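Long-range contacts in uncharacterized protein (Bacteroides ovatus, PDB 5CAG), which is a putative anchoring subunit of fimbriae in a gut bacterium, expected to be lipid-anchored in the outer membrane and belonging to the FimB/Mfa2 family: residues Ser18-Lys23 / Glu132-Asp137; Met62-Gly67 / Leu125-Ser130. One frame throughout, in Å; residues are numbered along the deposited sequence.

Contacts 1 and 2 sit side by side near one end of the elongated chain, their centres about 9 Å apart and about 29 Å and 30 Å from the centre of the chain. In sequence contact 2 is nested inside the loop closed by contact 1, and the second segments of both make up most of the turn joining strands 118-127 and 134-154, which are antiparallel neighbours. Val-20 N lies 2.8 Å from Met-62 O, a probable hydrogen bond that pairs strand 20-25 with strand 59-62, whose last residue opens the 62-67 segment. Ser-18 OG adds a weak bond of 3.3 Å to Glu-128 O. A sulfate, probably from the crystallisation liquor, lies beside Lys-63.

Contact 1: residues Ser18-Lys23 / Glu132-Asp137; sequences SGVDIK and EVLRLD
Leu-136 lies against strand 20-23 through both its backbone and its side chain. Its N-H gives a hydrogen bond to Asp-21 O (2.9 Å), reaching that oxygen from a direction tilted 35° out of the carbonyl plane, while its own carbonyl takes the N-H of Lys-23 in a nearly straight bond (Leu-136 O to Lys-23 N, 3.0 Å). Its CG stands anti to the carbonyl carbon (chi1 -76°), and CD2 reaches back along the sheet to Val-20 CB at 3.8 Å. CB meanwhile rests against Ile-22 CG1 at 4.1 Å, so the leucine bridges two apolar side chains of the opposing strand. Asp-21 is the backbone counterpart: besides accepting from Leu-136, it donates its N-H to Leu-134 O (2.8 Å). Leu-134 in turn sends its own N-H to Gly-19 O, and its CB meets Val-20 CG1. Val-20, Ile-22, Leu-134 and Leu-136 share one face of the pair, where Met-62 of strand 59-62 also touches Val-20 and Ile-22. Asp-21, Lys-23, Arg-135 and Asp-137 take the other, more polar face. There Asp-21 CB packs on Val-133 CG1 (4.0 Å), but its carboxylate stays beyond salt-bridge distance of Arg-135, with OD2 4.6 Å from NE. Lys-23 crosses Asp-137 with CD, not its ammonium, near OD2. Val-20 to Lys-23 pair in step with Leu-134 to Asp-137, axes 20° apart and parallel, and strand 20-25 also pairs antiparallel with 59-62: mixed strand pairing consistent with the transthyretin-like beta fold suggested for the family.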
ATOM      1  N   SER A  18     -30.444  -9.188  11.354  1.00156.95           N
ATOM      2  CA  SER A  18     -29.734 -10.220  12.093  1.00153.05           C
ATOM      3  C   SER A  18     -28.303  -9.713  12.208  1.00147.82           C
ATOM      4  O   SER A  18     -27.542  -9.809  11.245  1.00145.79           O
ATOM      5  CB  SER A  18     -29.835 -11.582  11.393  1.00156.56           C
ATOM      6  OG  SER A  18     -29.306 -11.601  10.076  1.00161.86           O
ATOM      7  N   GLY A  19     -27.991  -9.066  13.330  1.00138.75           N
ATOM      8  CA  GLY A  19     -26.678  -8.480  13.575  1.00133.10           C
ATOM      9  C   GLY A  19     -25.517  -9.458  13.513  1.00129.44           C
ATOM     10  O   GLY A  19     -25.693 -10.670  13.704  1.00129.71           O
ATOM     11  N   VAL A  20     -24.318  -8.938  13.212  1.00118.49           N
ATOM     12  CA  VAL A  20     -23.096  -9.738  13.169  1.00113.03           C
ATOM     13  C   VAL A  20     -22.139  -9.240  14.259  1.00111.89           C
ATOM     14  O   VAL A  20     -22.294  -8.121  14.750  1.00112.05           O
ATOM     15  CB  VAL A  20     -22.408  -9.824  11.781  1.00113.70           C
ATOM     16  CG1 VAL A  20     -23.293 -10.515  10.757  1.00114.60           C
ATOM     17  CG2 VAL A  20     -21.954  -8.462  11.285  1.00112.45           C
ATOM     18  N   ASP A  21     -21.193 -10.094  14.666  1.00104.37           N
ATOM     19  CA  ASP A  21     -20.204  -9.769  15.677  1.00102.29           C
ATOM     20  C   ASP A  21     -18.835 -10.152  15.139  1.00102.06           C
ATOM     21  O   ASP A  21     -18.487 -11.338  15.047  1.00101.25           O
ATOM     22  CB  ASP A  21     -20.524 -10.455  17.020  1.00106.06           C
ATOM     23  CG  ASP A  21     -19.704 -10.009  18.230  1.00119.48           C
ATOM     24  OD1 ASP A  21     -18.699  -9.265  18.045  1.00119.06           O
ATOM     25  OD2 ASP A  21     -20.025 -10.447  19.353  1.00127.44           O
ATOM     26  N   ILE A  22     -18.066  -9.127  14.756  1.00 94.86           N
ATOM     27  CA  ILE A  22     -16.730  -9.292  14.210  1.00 90.26           C
ATOM     28  C   ILE A  22     -15.708  -9.217  15.337  1.00 92.00           C
ATOM     29  O   ILE A  22     -15.731  -8.284  16.140  1.00 92.46           O
ATOM     30  CB  ILE A  22     -16.478  -8.231  13.104  1.00 91.25           C
ATOM     31  CG1 ILE A  22     -17.360  -8.515  11.872  1.00 92.29           C
ATOM     32  CG2 ILE A  22     -14.997  -8.136  12.710  1.00 88.63           C
ATOM     33  CD1 ILE A  22     -17.949  -7.273  11.232  1.00 99.63           C
ATOM     34  N   LYS A  23     -14.844 -10.236  15.415  1.00 86.82           N
ATOM     35  CA  LYS A  23     -13.692 -10.271  16.312  1.00 85.64           C
ATOM     36  C   LYS A  23     -12.449 -10.242  15.435  1.00 86.11           C
ATOM     37  O   LYS A  23     -12.368 -11.001  14.468  1.00 85.14           O
ATOM     38  CB  LYS A  23     -13.697 -11.478  17.263  1.00 89.21           C
ATOM     39  CG  LYS A  23     -12.582 -11.414  18.319  1.00101.75           C
ATOM     40  CD  LYS A  23     -12.207 -12.804  18.854  1.00116.63           C
ATOM     41  CE  LYS A  23     -10.822 -12.871  19.470  1.00128.88           C
ATOM     42  NZ  LYS A  23     -10.749 -13.868  20.581  1.00140.84           N
ATOM     43  N   GLU A 132     -30.164 -15.538  16.266  1.00136.87           N
ATOM     44  CA  GLU A 132     -28.945 -15.284  17.019  1.00134.45           C
ATOM     45  C   GLU A 132     -27.894 -14.484  16.172  1.00132.20           C
ATOM     46  O   GLU A 132     -27.965 -14.459  14.936  1.00130.33           O
ATOM     47  CB  GLU A 132     -28.374 -16.618  17.542  1.00135.80           C
ATOM     48  CG  GLU A 132     -27.546 -16.496  18.818  1.00149.29           C
ATOM     49  CD  GLU A 132     -28.142 -15.647  19.929  1.00172.62           C
ATOM     50  OE1 GLU A 132     -29.255 -15.982  20.403  1.00168.92           O
ATOM     51  OE2 GLU A 132     -27.501 -14.638  20.311  1.00156.58           O
ATOM     52  N   VAL A 133     -26.949 -13.801  16.873  1.00125.43           N
ATOM     53  CA  VAL A 133     -25.841 -12.983  16.330  1.00121.04           C
ATOM     54  C   VAL A 133     -24.817 -13.881  15.593  1.00121.66           C
ATOM     55  O   VAL A 133     -24.307 -14.835  16.192  1.00121.37           O
ATOM     56  CB  VAL A 133     -25.121 -12.158  17.443  1.00123.37           C
ATOM     57  CG1 VAL A 133     -24.484 -10.902  16.870  1.00120.93           C
ATOM     58  CG2 VAL A 133     -26.046 -11.814  18.608  1.00126.38           C
ATOM     59  N   LEU A 134     -24.498 -13.575  14.316  1.00114.91           N
ATOM     60  CA  LEU A 134     -23.524 -14.379  13.556  1.00111.36           C
ATOM     61  C   LEU A 134     -22.107 -13.896  13.903  1.00109.28           C
ATOM     62  O   LEU A 134     -21.833 -12.699  13.830  1.00107.35           O
ATOM     63  CB  LEU A 134     -23.807 -14.335  12.040  1.00111.31           C
ATOM     64  CG  LEU A 134     -25.179 -14.902  11.631  1.00120.00           C
ATOM     65  CD1 LEU A 134     -25.891 -13.986  10.639  1.00121.71           C
ATOM     66  CD2 LEU A 134     -25.093 -16.363  11.150  1.00122.46           C
ATOM     67  N   ARG A 135     -21.236 -14.814  14.358  1.00103.04           N
ATOM     68  CA  ARG A 135     -19.891 -14.474  14.821  1.00 99.95           C
ATOM     69  C   ARG A 135     -18.812 -14.726  13.764  1.00100.15           C
ATOM     70  O   ARG A 135     -18.478 -15.871  13.457  1.00100.49           O
ATOM     71  CB  ARG A 135     -19.549 -15.228  16.124  1.00101.26           C
ATOM     72  CG  ARG A 135     -20.145 -14.625  17.403  1.00117.99           C
ATOM     73  CD  ARG A 135     -21.431 -15.300  17.872  1.00137.99           C
ATOM     74  NE  ARG A 135     -22.131 -14.501  18.885  1.00157.64           N
ATOM     75  CZ  ARG A 135     -23.350 -14.767  19.351  1.00179.79           C
ATOM     76  NH1 ARG A 135     -24.029 -15.815  18.899  1.00169.28           N
ATOM     77  NH2 ARG A 135     -23.902 -13.984  20.268  1.00170.25           N
ATOM     78  N   LEU A 136     -18.253 -13.641  13.224  1.00 93.53           N
ATOM     79  CA  LEU A 136     -17.151 -13.684  12.262  1.00 90.51           C
ATOM     80  C   LEU A 136     -15.802 -13.561  13.010  1.00 94.83           C
ATOM     81  O   LEU A 136     -15.674 -12.710  13.900  1.00 95.98           O
ATOM     82  CB  LEU A 136     -17.272 -12.525  11.251  1.00 88.92           C
ATOM     83  CG  LEU A 136     -18.279 -12.541  10.101  1.00 92.92           C
ATOM     84  CD1 LEU A 136     -18.139 -13.732   9.211  1.00 91.73           C
ATOM     85  CD2 LEU A 136     -19.664 -12.187  10.542  1.00 98.97           C
ATOM     86  N   ASP A 137     -14.805 -14.382  12.660  1.00 89.71           N
ATOM     87  CA  ASP A 137     -13.495 -14.264  13.291  1.00 88.47           C
ATOM     88  C   ASP A 137     -12.491 -13.936  12.207  1.00 90.60           C
ATOM     89  O   ASP A 137     -12.137 -14.794  11.411  1.00 90.43           O
ATOM     90  CB  ASP A 137     -13.135 -15.520  14.074  1.00 91.48           C
ATOM     91  CG  ASP A 137     -13.802 -15.565  15.422  1.00103.99           C
ATOM     92  OD1 ASP A 137     -15.016 -15.855  15.472  1.00107.05           O
ATOM     93  OD2 ASP A 137     -13.114 -15.310  16.429  1.00109.99           O
TER

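Contact 2: residues Met62-Gly67 / Leu125-Ser130; sequences MKVPPG and LKIEKS. With SO4 (sulfate ion), chain C.
Ile-127 O is held at the point where the 62-67 loop meets strand 125-127. Gly-67 donates its N-H to this oxygen at 3.0 Å, lying in the carbonyl plane, and Pro-66 CA and CB lie beside the same atom. The return bond runs from Ile-127 N to Gly-67 O, also 3.0 Å, with the donor tilted 26° from the carbonyl plane. Together the two bonds make an antiparallel hydrogen-bonded pair. Gly-67 adopts phi 148°, a backbone shape that suits glycine. Beside this backbone pair, Ile-127 spreads its two branches over the loop: CG2, anti to the backbone N, meets Pro-66 CA at 3.9 Å, while CD1 touches Val-64 CG1 at 4.0 Å, the two side chains crossing at about a right angle. Phe-41 and Tyr-69 touch both Val-64 and Ile-127, forming a largely apolar cluster with them, while Tyr-69 OH hydrogen-bonds Pro-65 O. At the start of the turn after the strand, the Pro-66 ring puts CG against Lys-129 CA at 3.8 Å. On the outer side of the strand, Lys-126 NZ forms a salt bridge with Glu-128 OE2, 3.5 Å apart. The sulfate stands apart from this junction, and the single N-H of Lys-63 is shared weakly between its O3 and O4. The loop is therefore joined to the strand by one reciprocal pair of backbone bonds, with Val-64 and Ile-127 packed beside it and the charged side chains at exposed positions.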
HETATM    1  N   MSE A  62     -22.348  -5.132  14.628  1.00109.16           N
HETATM    2  CA  MSE A  62     -22.732  -4.402  13.416  1.00108.61           C
HETATM    3  C   MSE A  62     -24.011  -5.018  12.839  1.00114.95           C
HETATM    4  O   MSE A  62     -24.048  -6.224  12.627  1.00114.17           O
HETATM    5  CB  MSE A  62     -21.574  -4.524  12.425  1.00107.29           C
HETATM    6  CG  MSE A  62     -21.695  -3.647  11.214  1.00114.42           C
HETATM    7 SE   MSE A  62     -20.239  -4.034  10.000  0.75118.52          SE
HETATM    8  CE  MSE A  62     -18.842  -3.638  11.145  1.00113.43           C
ATOM      9  N   LYS A  63     -25.058  -4.230  12.598  1.00115.08           N
ATOM     10  CA  LYS A  63     -26.302  -4.847  12.126  1.00117.61           C
ATOM     11  C   LYS A  63     -26.396  -4.838  10.604  1.00120.35           C
ATOM     12  O   LYS A  63     -26.672  -3.820   9.974  1.00122.18           O
ATOM     13  CB  LYS A  63     -27.550  -4.241  12.797  1.00124.03           C
ATOM     14  CG  LYS A  63     -27.736  -4.760  14.226  1.00138.80           C
ATOM     15  CD  LYS A  63     -28.692  -3.903  15.038  1.00155.80           C
ATOM     16  CE  LYS A  63     -28.779  -4.331  16.486  1.00167.30           C
ATOM     17  NZ  LYS A  63     -29.798  -3.542  17.240  1.00175.59           N
ATOM     18  N   VAL A  64     -26.136  -6.008  10.036  1.00113.76           N
ATOM     19  CA  VAL A  64     -26.167  -6.303   8.614  1.00112.59           C
ATOM     20  C   VAL A  64     -27.481  -7.033   8.319  1.00121.97           C
ATOM     21  O   VAL A  64     -27.770  -8.050   8.963  1.00122.63           O
ATOM     22  CB  VAL A  64     -24.916  -7.145   8.206  1.00111.60           C
ATOM     23  CG1 VAL A  64     -24.997  -7.637   6.767  1.00110.84           C
ATOM     24  CG2 VAL A  64     -23.633  -6.356   8.415  1.00108.52           C
ATOM     25  N   PRO A  65     -28.297  -6.565   7.353  1.00121.80           N
ATOM     26  CA  PRO A  65     -29.517  -7.328   7.011  1.00124.97           C
ATOM     27  C   PRO A  65     -29.147  -8.583   6.204  1.00128.00           C
ATOM     28  O   PRO A  65     -28.060  -8.603   5.625  1.00124.55           O
ATOM     29  CB  PRO A  65     -30.345  -6.337   6.196  1.00129.65           C
ATOM     30  CG  PRO A  65     -29.344  -5.383   5.613  1.00131.71           C
ATOM     31  CD  PRO A  65     -28.111  -5.389   6.475  1.00123.29           C
ATOM     32  N   PRO A  66     -29.972  -9.652   6.130  1.00127.10           N
ATOM     33  CA  PRO A  66     -29.538 -10.838   5.360  1.00125.73           C
ATOM     34  C   PRO A  66     -29.395 -10.567   3.850  1.00129.42           C
ATOM     35  O   PRO A  66     -30.007  -9.635   3.307  1.00131.72           O
ATOM     36  CB  PRO A  66     -30.624 -11.879   5.662  1.00130.22           C
ATOM     37  CG  PRO A  66     -31.290 -11.384   6.917  1.00136.16           C
ATOM     38  CD  PRO A  66     -31.276  -9.890   6.774  1.00131.92           C
ATOM     39  N   GLY A  67     -28.533 -11.352   3.209  1.00122.59           N
ATOM     40  CA  GLY A  67     -28.248 -11.251   1.782  1.00122.32           C
ATOM     41  C   GLY A  67     -26.822 -11.610   1.412  1.00122.43           C
ATOM     42  O   GLY A  67     -25.994 -11.882   2.291  1.00119.32           O
ATOM     43  N   LEU A 125     -19.844 -13.367   0.704  1.00 94.01           N
ATOM     44  CA  LEU A 125     -20.274 -13.748   2.048  1.00 92.13           C
ATOM     45  C   LEU A 125     -21.797 -13.696   2.097  1.00100.95           C
ATOM     46  O   LEU A 125     -22.371 -12.662   1.763  1.00101.97           O
ATOM     47  CB  LEU A 125     -19.657 -12.826   3.114  1.00 88.68           C
ATOM     48  CG  LEU A 125     -19.963 -13.164   4.577  1.00 91.45           C
ATOM     49  CD1 LEU A 125     -19.247 -14.415   5.006  1.00 90.74           C
ATOM     50  CD2 LEU A 125     -19.566 -12.042   5.493  1.00 89.87           C
ATOM     51  N   LYS A 126     -22.454 -14.806   2.491  1.00100.05           N
ATOM     52  CA  LYS A 126     -23.918 -14.889   2.548  1.00102.96           C
ATOM     53  C   LYS A 126     -24.399 -14.855   4.013  1.00107.85           C
ATOM     54  O   LYS A 126     -24.325 -15.871   4.717  1.00107.03           O
ATOM     55  CB  LYS A 126     -24.410 -16.162   1.810  1.00107.49           C
ATOM     56  CG  LYS A 126     -25.923 -16.284   1.603  1.00122.64           C
ATOM     57  CD  LYS A 126     -26.279 -17.550   0.825  1.00130.70           C
ATOM     58  CE  LYS A 126     -27.756 -17.872   0.816  1.00139.94           C
ATOM     59  NZ  LYS A 126     -28.016 -19.289   0.405  1.00145.22           N
ATOM     60  N   ILE A 127     -24.886 -13.677   4.463  1.00106.01           N
ATOM     61  CA  ILE A 127     -25.448 -13.515   5.807  1.00107.52           C
ATOM     62  C   ILE A 127     -26.871 -14.066   5.756  1.00118.84           C
ATOM     63  O   ILE A 127     -27.718 -13.532   5.037  1.00121.39           O
ATOM     64  CB  ILE A 127     -25.375 -12.044   6.327  1.00109.67           C
ATOM     65  CG1 ILE A 127     -23.975 -11.711   6.819  1.00106.23           C
ATOM     66  CG2 ILE A 127     -26.382 -11.758   7.445  1.00112.64           C
ATOM     67  CD1 ILE A 127     -23.205 -11.047   5.840  1.00114.82           C
ATOM     68  N   GLU A 128     -27.117 -15.163   6.472  1.00118.16           N
ATOM     69  CA  GLU A 128     -28.440 -15.781   6.469  1.00122.34           C
ATOM     70  C   GLU A 128     -29.350 -15.110   7.505  1.00129.11           C
ATOM     71  O   GLU A 128     -28.869 -14.365   8.378  1.00126.95           O
ATOM     72  CB  GLU A 128     -28.333 -17.298   6.729  1.00124.27           C
ATOM     73  CG  GLU A 128     -27.710 -18.093   5.587  1.00136.10           C
ATOM     74  CD  GLU A 128     -28.664 -18.745   4.599  1.00165.07           C
ATOM     75  OE1 GLU A 128     -29.852 -18.344   4.541  1.00171.13           O
ATOM     76  OE2 GLU A 128     -28.216 -19.662   3.873  1.00156.15           O
ATOM     77  N   LYS A 129     -30.681 -15.356   7.373  1.00129.56           N
ATOM     78  CA  LYS A 129     -31.729 -14.895   8.290  1.00131.09           C
ATOM     79  C   LYS A 129     -31.473 -15.643   9.598  1.00133.97           C
ATOM     80  O   LYS A 129     -31.360 -16.873   9.573  1.00132.57           O
ATOM     81  CB  LYS A 129     -33.127 -15.184   7.690  1.00136.31           C
ATOM     82  CG  LYS A 129     -34.294 -14.519   8.419  1.00144.25           C
ATOM     83  CD  LYS A 129     -35.650 -15.050   7.932  1.00152.83           C
ATOM     84  CE  LYS A 129     -36.833 -14.298   8.509  1.00159.48           C
ATOM     85  NZ  LYS A 129     -38.143 -14.826   8.018  1.00166.20           N
ATOM     86  N   SER A 130     -31.228 -14.917  10.701  1.00130.75           N
ATOM     87  CA  SER A 130     -30.909 -15.574  11.969  1.00130.67           C
ATOM     88  C   SER A 130     -31.474 -14.838  13.169  1.00137.71           C
ATOM     89  O   SER A 130     -31.552 -13.597  13.190  1.00136.76           O
ATOM     90  CB  SER A 130     -29.401 -15.739  12.142  1.00131.04           C
ATOM     91  OG  SER A 130     -29.110 -16.489  13.310  1.00140.95           O
TER
HETATM   92  S   SO4 C 402     -25.256  -0.437  13.872  1.00182.92           S
HETATM   93  O1  SO4 C 402     -26.565   0.223  13.842  1.00183.02           O
HETATM   94  O2  SO4 C 402     -24.269   0.491  14.436  1.00182.81           O
HETATM   95  O3  SO4 C 402     -25.319  -1.625  14.727  1.00182.79           O
HETATM   96  O4  SO4 C 402     -24.884  -0.824  12.495  1.00181.80           O